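Local coordinates for protein probable ribosomal RNA small subunit methyltransferase (Thermus thermophilus, PDB 3DMH) that transfers a methyl group from S-adenosylmethionine to the N2 atom of a guanosine in 16S ribosomal RNA, at residues 49-54 with 104-109; 68-73 with 88-93. One frame throughout, in Å; residues are numbered along the deposited sequence.

Contact 1 of 2, residues 49-54 with 104-109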
ATOM      1  N   ALA A  49     -19.030  -7.167 -13.777  1.00 19.13           N
ATOM      2  CA  ALA A  49     -17.919  -6.215 -13.827  1.00 18.60           C
ATOM      3  C   ALA A  49     -16.877  -6.512 -12.758  1.00 18.27           C
ATOM      4  O   ALA A  49     -17.211  -7.032 -11.685  1.00 19.44           O
ATOM      5  CB  ALA A  49     -18.419  -4.773 -13.645  1.00 19.22           C
ATOM      6  N   LEU A  50     -15.637  -6.133 -13.045  1.00 17.84           N
ATOM      7  CA  LEU A  50     -14.543  -6.266 -12.084  1.00 17.60           C
ATOM      8  C   LEU A  50     -13.797  -4.933 -11.994  1.00 18.10           C
ATOM      9  O   LEU A  50     -13.349  -4.408 -13.008  1.00 17.86           O
ATOM     10  CB  LEU A  50     -13.583  -7.372 -12.550  1.00 18.26           C
ATOM     11  CG  LEU A  50     -12.385  -7.706 -11.645  1.00 17.42           C
ATOM     12  CD1 LEU A  50     -12.834  -8.285 -10.330  1.00 21.12           C
ATOM     13  CD2 LEU A  50     -11.415  -8.674 -12.379  1.00 18.93           C
ATOM     14  N   ASP A  51     -13.640  -4.396 -10.781  1.00 17.66           N
ATOM     15  CA  ASP A  51     -12.797  -3.207 -10.562  1.00 17.99           C
ATOM     16  C   ASP A  51     -11.467  -3.662  -9.972  1.00 18.50           C
ATOM     17  O   ASP A  51     -11.446  -4.251  -8.893  1.00 17.95           O
ATOM     18  CB  ASP A  51     -13.499  -2.251  -9.588  1.00 18.01           C
ATOM     19  CG  ASP A  51     -12.810  -0.916  -9.463  1.00 19.41           C
ATOM     20  OD1 ASP A  51     -11.588  -0.802  -9.683  1.00 18.46           O
ATOM     21  OD2 ASP A  51     -13.520   0.039  -9.062  1.00 20.23           O
ATOM     22  N   LEU A  52     -10.370  -3.409 -10.691  1.00 18.49           N
ATOM     23  CA  LEU A  52      -9.041  -3.900 -10.287  1.00 19.66           C
ATOM     24  C   LEU A  52      -8.243  -2.938  -9.412  1.00 20.87           C
ATOM     25  O   LEU A  52      -7.128  -3.265  -8.999  1.00 22.04           O
ATOM     26  CB  LEU A  52      -8.206  -4.278 -11.530  1.00 19.76           C
ATOM     27  CG  LEU A  52      -8.691  -5.527 -12.244  1.00 20.83           C
ATOM     28  CD1 LEU A  52      -7.845  -5.728 -13.511  1.00 22.53           C
ATOM     29  CD2 LEU A  52      -8.594  -6.748 -11.342  1.00 23.57           C
ATOM     30  N   ASN A  53      -8.779  -1.743  -9.154  1.00 20.05           N
ATOM     31  CA  ASN A  53      -8.065  -0.764  -8.319  1.00 19.44           C
ATOM     32  C   ASN A  53      -9.085   0.190  -7.728  1.00 19.18           C
ATOM     33  O   ASN A  53      -9.094   1.378  -8.067  1.00 19.18           O
ATOM     34  CB  ASN A  53      -7.003  -0.007  -9.132  1.00 20.18           C
ATOM     35  CG  ASN A  53      -6.207   0.991  -8.282  1.00 19.45           C
ATOM     36  OD1 ASN A  53      -6.091   0.840  -7.054  1.00 20.02           O
ATOM     37  ND2 ASN A  53      -5.675   2.021  -8.922  1.00 20.51           N
ATOM     38  N   PRO A  54      -9.992  -0.344  -6.898  1.00 19.15           N
ATOM     39  CA  PRO A  54     -11.168   0.483  -6.544  1.00 19.75           C
ATOM     40  C   PRO A  54     -10.921   1.624  -5.579  1.00 19.98           C
ATOM     41  O   PRO A  54     -11.645   2.615  -5.647  1.00 19.89           O
ATOM     42  CB  PRO A  54     -12.129  -0.511  -5.893  1.00 20.25           C
ATOM     43  CG  PRO A  54     -11.232  -1.592  -5.351  1.00 19.99           C
ATOM     44  CD  PRO A  54     -10.072  -1.707  -6.332  1.00 19.63           C
ATOM     45  N   LEU A 104     -16.969  -6.652 -18.169  1.00 17.74           N
ATOM     46  CA  LEU A 104     -16.445  -5.301 -18.070  1.00 18.05           C
ATOM     47  C   LEU A 104     -15.414  -5.220 -16.972  1.00 18.06           C
ATOM     48  O   LEU A 104     -15.639  -5.765 -15.894  1.00 18.67           O
ATOM     49  CB  LEU A 104     -17.598  -4.336 -17.746  1.00 17.76           C
ATOM     50  CG  LEU A 104     -17.295  -2.838 -17.744  1.00 18.01           C
ATOM     51  CD1 LEU A 104     -16.927  -2.328 -19.123  1.00 20.21           C
ATOM     52  CD2 LEU A 104     -18.503  -2.053 -17.214  1.00 18.82           C
ATOM     53  N   VAL A 105     -14.301  -4.546 -17.249  1.00 17.07           N
ATOM     54  CA  VAL A 105     -13.293  -4.280 -16.208  1.00 17.42           C
ATOM     55  C   VAL A 105     -13.096  -2.775 -16.091  1.00 17.07           C
ATOM     56  O   VAL A 105     -13.109  -2.054 -17.091  1.00 17.48           O
ATOM     57  CB  VAL A 105     -11.953  -5.018 -16.511  1.00 17.74           C
ATOM     58  CG1 VAL A 105     -10.845  -4.606 -15.532  1.00 18.75           C
ATOM     59  CG2 VAL A 105     -12.157  -6.508 -16.453  1.00 18.28           C
ATOM     60  N   VAL A 106     -12.918  -2.310 -14.852  1.00 17.66           N
ATOM     61  CA  VAL A 106     -12.590  -0.915 -14.583  1.00 18.58           C
ATOM     62  C   VAL A 106     -11.198  -0.864 -13.959  1.00 18.88           C
ATOM     63  O   VAL A 106     -10.931  -1.557 -12.975  1.00 18.70           O
ATOM     64  CB  VAL A 106     -13.630  -0.266 -13.650  1.00 18.90           C
ATOM     65  CG1 VAL A 106     -13.202   1.164 -13.313  1.00 19.41           C
ATOM     66  CG2 VAL A 106     -15.023  -0.256 -14.348  1.00 18.40           C
ATOM     67  N   LEU A 107     -10.298  -0.072 -14.545  1.00 18.27           N
ATOM     68  CA  LEU A 107      -8.940   0.041 -13.999  1.00 18.36           C
ATOM     69  C   LEU A 107      -8.467   1.488 -14.039  1.00 18.56           C
ATOM     70  O   LEU A 107      -8.133   2.033 -15.115  1.00 19.51           O
ATOM     71  CB  LEU A 107      -7.959  -0.872 -14.757  1.00 18.74           C
ATOM     72  CG  LEU A 107      -6.475  -0.761 -14.409  1.00 18.81           C
ATOM     73  CD1 LEU A 107      -6.248  -1.174 -12.954  1.00 18.60           C
ATOM     74  CD2 LEU A 107      -5.695  -1.655 -15.322  1.00 20.47           C
ATOM     75  N   ALA A 108      -8.502   2.133 -12.870  1.00 18.38           N
ATOM     76  CA  ALA A 108      -7.727   3.348 -12.658  1.00 18.65           C
ATOM     77  C   ALA A 108      -6.256   2.913 -12.589  1.00 18.88           C
ATOM     78  O   ALA A 108      -5.880   2.099 -11.740  1.00 20.15           O
ATOM     79  CB  ALA A 108      -8.158   4.037 -11.353  1.00 20.11           C
ATOM     80  N   LEU A 109      -5.440   3.413 -13.506  1.00 19.17           N
ATOM     81  CA  LEU A 109      -4.035   3.005 -13.565  1.00 19.01           C
ATOM     82  C   LEU A 109      -3.301   3.271 -12.258  1.00 19.46           C
ATOM     83  O   LEU A 109      -3.247   4.419 -11.804  1.00 19.28           O
ATOM     84  CB  LEU A 109      -3.324   3.751 -14.684  1.00 19.45           C
ATOM     85  CG  LEU A 109      -3.712   3.195 -16.047  1.00 18.87           C
ATOM     86  CD1 LEU A 109      -3.459   4.251 -17.148  1.00 20.25           C
ATOM     87  CD2 LEU A 109      -2.937   1.936 -16.324  1.00 20.64           C
TER
HETATM   88  O   HOH W   1     -10.188   1.356 -10.698  1.00 17.78           O
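Strands 49-51 and 104-108 run parallel, their axes 15° apart, with L50 giving its N-H to L104 O and taking that of V106 at its own O. They are the first and fourth strands of a seven-stranded sheet of order 3-2-1-4-5-7-6, the Rossmann-like methyltransferase fold, and they meet at its topological switch point, where successive strands begin to be added on the other side of the first. L52 N prolongs the ladder to V106 O (3.0 Å), although its own strand has by then given way to a loop. On the face that carries L50 and V105, the side chains of L52 and V105 cross obliquely, CD1 of L52 lying 3.8 Å from CG1 of V105, while CD1 of L107 comes up against L52 CB (3.9 Å); A125 of helix 115-128 touches both L52 and V105. On the face of D51 and V106, D51 OD1 accepts N53 N (3.0 Å) in an Asx turn, and OD2 is hydrogen-bonded to OG of S60. A water donates to D51 OD1 (2.8 Å) and accepts from A108 N (2.9 Å). N53, with CG anti to the backbone N (chi1 -178°), extends its amide across to the end of strand 104-108. Its OD1 is hydrogen-bonded to NH2 of R113, and its ND2 reaches A108 O at 2.8 Å, with the oxygen in the amide plane but the donor 39° above the carbonyl plane.

Contact 2 of 2, residues 68-73 with 88-93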
ATOM      1  N   ALA A  68     -23.557  -6.836 -11.672  1.00 23.74           N
ATOM      2  CA  ALA A  68     -22.830  -7.449 -10.558  1.00 23.50           C
ATOM      3  C   ALA A  68     -21.416  -6.895 -10.616  1.00 24.11           C
ATOM      4  O   ALA A  68     -20.766  -6.971 -11.654  1.00 25.56           O
ATOM      5  CB  ALA A  68     -22.813  -8.956 -10.690  1.00 24.13           C
ATOM      6  N   VAL A  69     -20.955  -6.309  -9.524  1.00 22.97           N
ATOM      7  CA  VAL A  69     -19.614  -5.726  -9.513  1.00 22.03           C
ATOM      8  C   VAL A  69     -18.748  -6.368  -8.435  1.00 22.06           C
ATOM      9  O   VAL A  69     -19.102  -6.352  -7.248  1.00 23.36           O
ATOM     10  CB  VAL A  69     -19.652  -4.209  -9.267  1.00 22.25           C
ATOM     11  CG1 VAL A  69     -18.249  -3.604  -9.310  1.00 22.54           C
ATOM     12  CG2 VAL A  69     -20.580  -3.515 -10.279  1.00 22.39           C
ATOM     13  N   GLU A  70     -17.614  -6.916  -8.857  1.00 20.41           N
ATOM     14  CA  GLU A  70     -16.615  -7.434  -7.919  1.00 20.58           C
ATOM     15  C   GLU A  70     -15.450  -6.443  -7.907  1.00 20.12           C
ATOM     16  O   GLU A  70     -15.219  -5.722  -8.881  1.00 20.10           O
ATOM     17  CB  GLU A  70     -16.167  -8.826  -8.365  1.00 21.71           C
ATOM     18  CG  GLU A  70     -15.071  -9.480  -7.505  1.00 25.01           C
ATOM     19  CD  GLU A  70     -15.488  -9.710  -6.060  1.00 29.03           C
ATOM     20  OE1 GLU A  70     -15.816 -10.880  -5.743  1.00 34.07           O
ATOM     21  OE2 GLU A  70     -15.498  -8.750  -5.249  1.00 25.48           O
ATOM     22  N   ARG A  71     -14.737  -6.383  -6.791  1.00 18.92           N
ATOM     23  CA  ARG A  71     -13.647  -5.408  -6.615  1.00 18.05           C
ATOM     24  C   ARG A  71     -12.493  -6.127  -5.975  1.00 18.56           C
ATOM     25  O   ARG A  71     -12.699  -6.800  -4.966  1.00 18.91           O
ATOM     26  CB  ARG A  71     -14.098  -4.267  -5.699  1.00 18.11           C
ATOM     27  CG  ARG A  71     -15.319  -3.519  -6.210  1.00 19.10           C
ATOM     28  CD  ARG A  71     -15.883  -2.587  -5.113  1.00 18.33           C
ATOM     29  NE  ARG A  71     -17.025  -1.858  -5.682  1.00 19.13           N
ATOM     30  CZ  ARG A  71     -18.244  -2.374  -5.832  1.00 18.13           C
ATOM     31  NH1 ARG A  71     -18.549  -3.611  -5.400  1.00 18.97           N
ATOM     32  NH2 ARG A  71     -19.180  -1.643  -6.415  1.00 19.12           N
ATOM     33  N   LEU A  72     -11.303  -6.000  -6.553  1.00 17.10           N
ATOM     34  CA  LEU A  72     -10.098  -6.588  -5.936  1.00 16.96           C
ATOM     35  C   LEU A  72      -9.226  -5.463  -5.421  1.00 17.66           C
ATOM     36  O   LEU A  72      -8.797  -4.614  -6.204  1.00 18.62           O
ATOM     37  CB  LEU A  72      -9.318  -7.438  -6.967  1.00 17.24           C
ATOM     38  CG  LEU A  72     -10.155  -8.533  -7.657  1.00 17.05           C
ATOM     39  CD1 LEU A  72      -9.207  -9.398  -8.474  1.00 17.65           C
ATOM     40  CD2 LEU A  72     -10.950  -9.401  -6.705  1.00 18.51           C
ATOM     41  N   GLU A  73      -8.914  -5.487  -4.123  1.00 18.12           N
ATOM     42  CA  GLU A  73      -8.216  -4.364  -3.535  1.00 18.57           C
ATOM     43  C   GLU A  73      -7.110  -4.836  -2.594  1.00 18.13           C
ATOM     44  O   GLU A  73      -7.288  -5.785  -1.811  1.00 18.48           O
ATOM     45  CB  GLU A  73      -9.224  -3.494  -2.808  1.00 18.72           C
ATOM     46  CG  GLU A  73      -8.643  -2.300  -2.036  1.00 19.07           C
ATOM     47  CD  GLU A  73      -7.820  -1.385  -2.915  1.00 22.19           C
ATOM     48  OE1 GLU A  73      -8.379  -0.773  -3.844  1.00 20.62           O
ATOM     49  OE2 GLU A  73      -6.591  -1.243  -2.712  1.00 21.93           O
ATOM     50  N   GLN A  88     -19.244  -5.113  -2.441  1.00 18.94           N
ATOM     51  CA  GLN A  88     -18.500  -6.382  -2.487  1.00 19.56           C
ATOM     52  C   GLN A  88     -17.065  -6.053  -2.853  1.00 18.46           C
ATOM     53  O   GLN A  88     -16.817  -5.317  -3.810  1.00 19.31           O
ATOM     54  CB  GLN A  88     -19.119  -7.300  -3.535  1.00 20.46           C
ATOM     55  CG  GLN A  88     -18.514  -8.700  -3.524  1.00 25.17           C
ATOM     56  CD  GLN A  88     -19.125  -9.596  -4.554  1.00 31.28           C
ATOM     57  OE1 GLN A  88     -18.507  -9.883  -5.577  1.00 36.24           O
ATOM     58  NE2 GLN A  88     -20.349 -10.050  -4.301  1.00 32.96           N
ATOM     59  N   ALA A  89     -16.132  -6.622  -2.096  1.00 18.74           N
ATOM     60  CA  ALA A  89     -14.730  -6.373  -2.339  1.00 18.27           C
ATOM     61  C   ALA A  89     -13.949  -7.489  -1.711  1.00 19.85           C
ATOM     62  O   ALA A  89     -14.321  -8.002  -0.648  1.00 20.10           O
ATOM     63  CB  ALA A  89     -14.308  -5.044  -1.768  1.00 19.74           C
ATOM     64  N   ARG A  90     -12.872  -7.878  -2.375  1.00 17.81           N
ATOM     65  CA  ARG A  90     -11.998  -8.911  -1.823  1.00 18.28           C
ATOM     66  C   ARG A  90     -10.616  -8.370  -1.609  1.00 18.09           C
ATOM     67  O   ARG A  90     -10.136  -7.567  -2.397  1.00 17.87           O
ATOM     68  CB  ARG A  90     -11.862 -10.083  -2.803  1.00 19.18           C
ATOM     69  CG  ARG A  90     -13.164 -10.642  -3.330  1.00 20.04           C
ATOM     70  CD  ARG A  90     -14.078 -11.088  -2.240  1.00 23.09           C
ATOM     71  NE  ARG A  90     -15.301 -11.659  -2.813  1.00 26.23           N
ATOM     72  CZ  ARG A  90     -16.301 -12.172  -2.107  1.00 27.23           C
ATOM     73  NH1 ARG A  90     -16.282 -12.156  -0.785  1.00 29.42           N
ATOM     74  NH2 ARG A  90     -17.358 -12.672  -2.734  1.00 31.16           N
ATOM     75  N   LEU A  91      -9.960  -8.890  -0.580  1.00 16.20           N
ATOM     76  CA  LEU A  91      -8.555  -8.637  -0.326  1.00 17.27           C
ATOM     77  C   LEU A  91      -7.790  -9.467  -1.362  1.00 17.55           C
ATOM     78  O   LEU A  91      -7.645 -10.684  -1.221  1.00 18.19           O
ATOM     79  CB  LEU A  91      -8.241  -9.105   1.093  1.00 16.65           C
ATOM     80  CG  LEU A  91      -8.972  -8.335   2.199  1.00 16.77           C
ATOM     81  CD1 LEU A  91      -9.065  -9.252   3.418  1.00 19.57           C
ATOM     82  CD2 LEU A  91      -8.254  -7.017   2.513  1.00 19.43           C
ATOM     83  N   ALA A  92      -7.307  -8.794  -2.401  1.00 17.63           N
ATOM     84  CA  ALA A  92      -6.797  -9.534  -3.554  1.00 17.90           C
ATOM     85  C   ALA A  92      -5.897  -8.695  -4.423  1.00 18.17           C
ATOM     86  O   ALA A  92      -6.088  -7.497  -4.545  1.00 18.94           O
ATOM     87  CB  ALA A  92      -7.948 -10.079  -4.370  1.00 18.77           C
ATOM     88  N   LEU A  93      -4.890  -9.349  -4.996  1.00 17.81           N
ATOM     89  CA  LEU A  93      -4.067  -8.730  -6.004  1.00 17.60           C
ATOM     90  C   LEU A  93      -4.819  -8.694  -7.330  1.00 18.23           C
ATOM     91  O   LEU A  93      -5.660  -9.561  -7.603  1.00 18.24           O
ATOM     92  CB  LEU A  93      -2.803  -9.564  -6.191  1.00 17.20           C
ATOM     93  CG  LEU A  93      -2.004  -9.811  -4.907  1.00 18.03           C
ATOM     94  CD1 LEU A  93      -1.000 -10.930  -5.147  1.00 20.80           C
ATOM     95  CD2 LEU A  93      -1.297  -8.543  -4.466  1.00 19.83           C
TER
HETATM   96  O   HOH W   2      -6.063  -5.295  -6.512  1.00 19.11           O
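E70 and R90 meet because both side chains bend at the second torsion: E70 sets CG anti to its N and then folds at chi2 (62°), and R90 folds at chi2 (-57°) after setting its CG anti to the carbonyl carbon. The two side chains cross at about a right angle, and R90 NE forms a salt bridge with E70 OE1 (3.1 Å), approaching on the syn side and somewhat out of the carboxylate plane. The other oxygen, OE2, uses its anti lone pair to accept R71 N (2.9 Å), which should limit rotation of the carboxylate. Q88 CG lies over one face of the R90 guanidinium, near its rim. An alanine in place of E70 is likely to leave R90 NE without its anionic mate and the guanidinium freer to swing away from the strand. R71 keeps an extended side chain from CG to NE and lays it alongside Q88 O, which NH1 grips at 2.9 Å, the bond lying in the planes of both the guanidinium and the carbonyl. V69 CG1 lies 3.6 Å above the plane of that guanidinium, offset toward its rim, and NH2 makes a salt bridge to E64.

The backbones pair in parallel: R90 N bonds to R71 O (2.8 Å) and E73 N to R90 O. A92 N then reaches E73 O (3.1 Å) from well above the carbonyl plane. L72 packs CD2 on A92 CB (3.9 Å), while E73 and A89 both touch F79 of helix 76-84. Strand 68-73, this helix and the short edge strand 90-91 together make a beta-alpha-beta crossover, the repeating unit of Rossmann-like sheets.

Contacts 1 and 2, their centres 9 Å apart, hold together four adjacent strands of one sheet: A49 N meets A68 O at 2.7 Å and D51 N meets E70 O at 2.8 Å, both probable hydrogen bonds. P54, the last residue of 49-54, puts its CD 3.2 Å from E73 OE1. In a second sheet of identical order, cofactor-binding E262 ends strand 257-262, which by its place corresponds to 68-73. E73 ends that strand in turn, but its OE1 bonds G55 N and its OE2 S75 N, its side chain about 11 Å from the bound S-adenosylmethionine. The side chain of N53 is about 13 Å from the bound S-adenosylmethionine. L93 packs on A266 and L269 of helix 265-277, so contact 2 touches the part built on the second sheet.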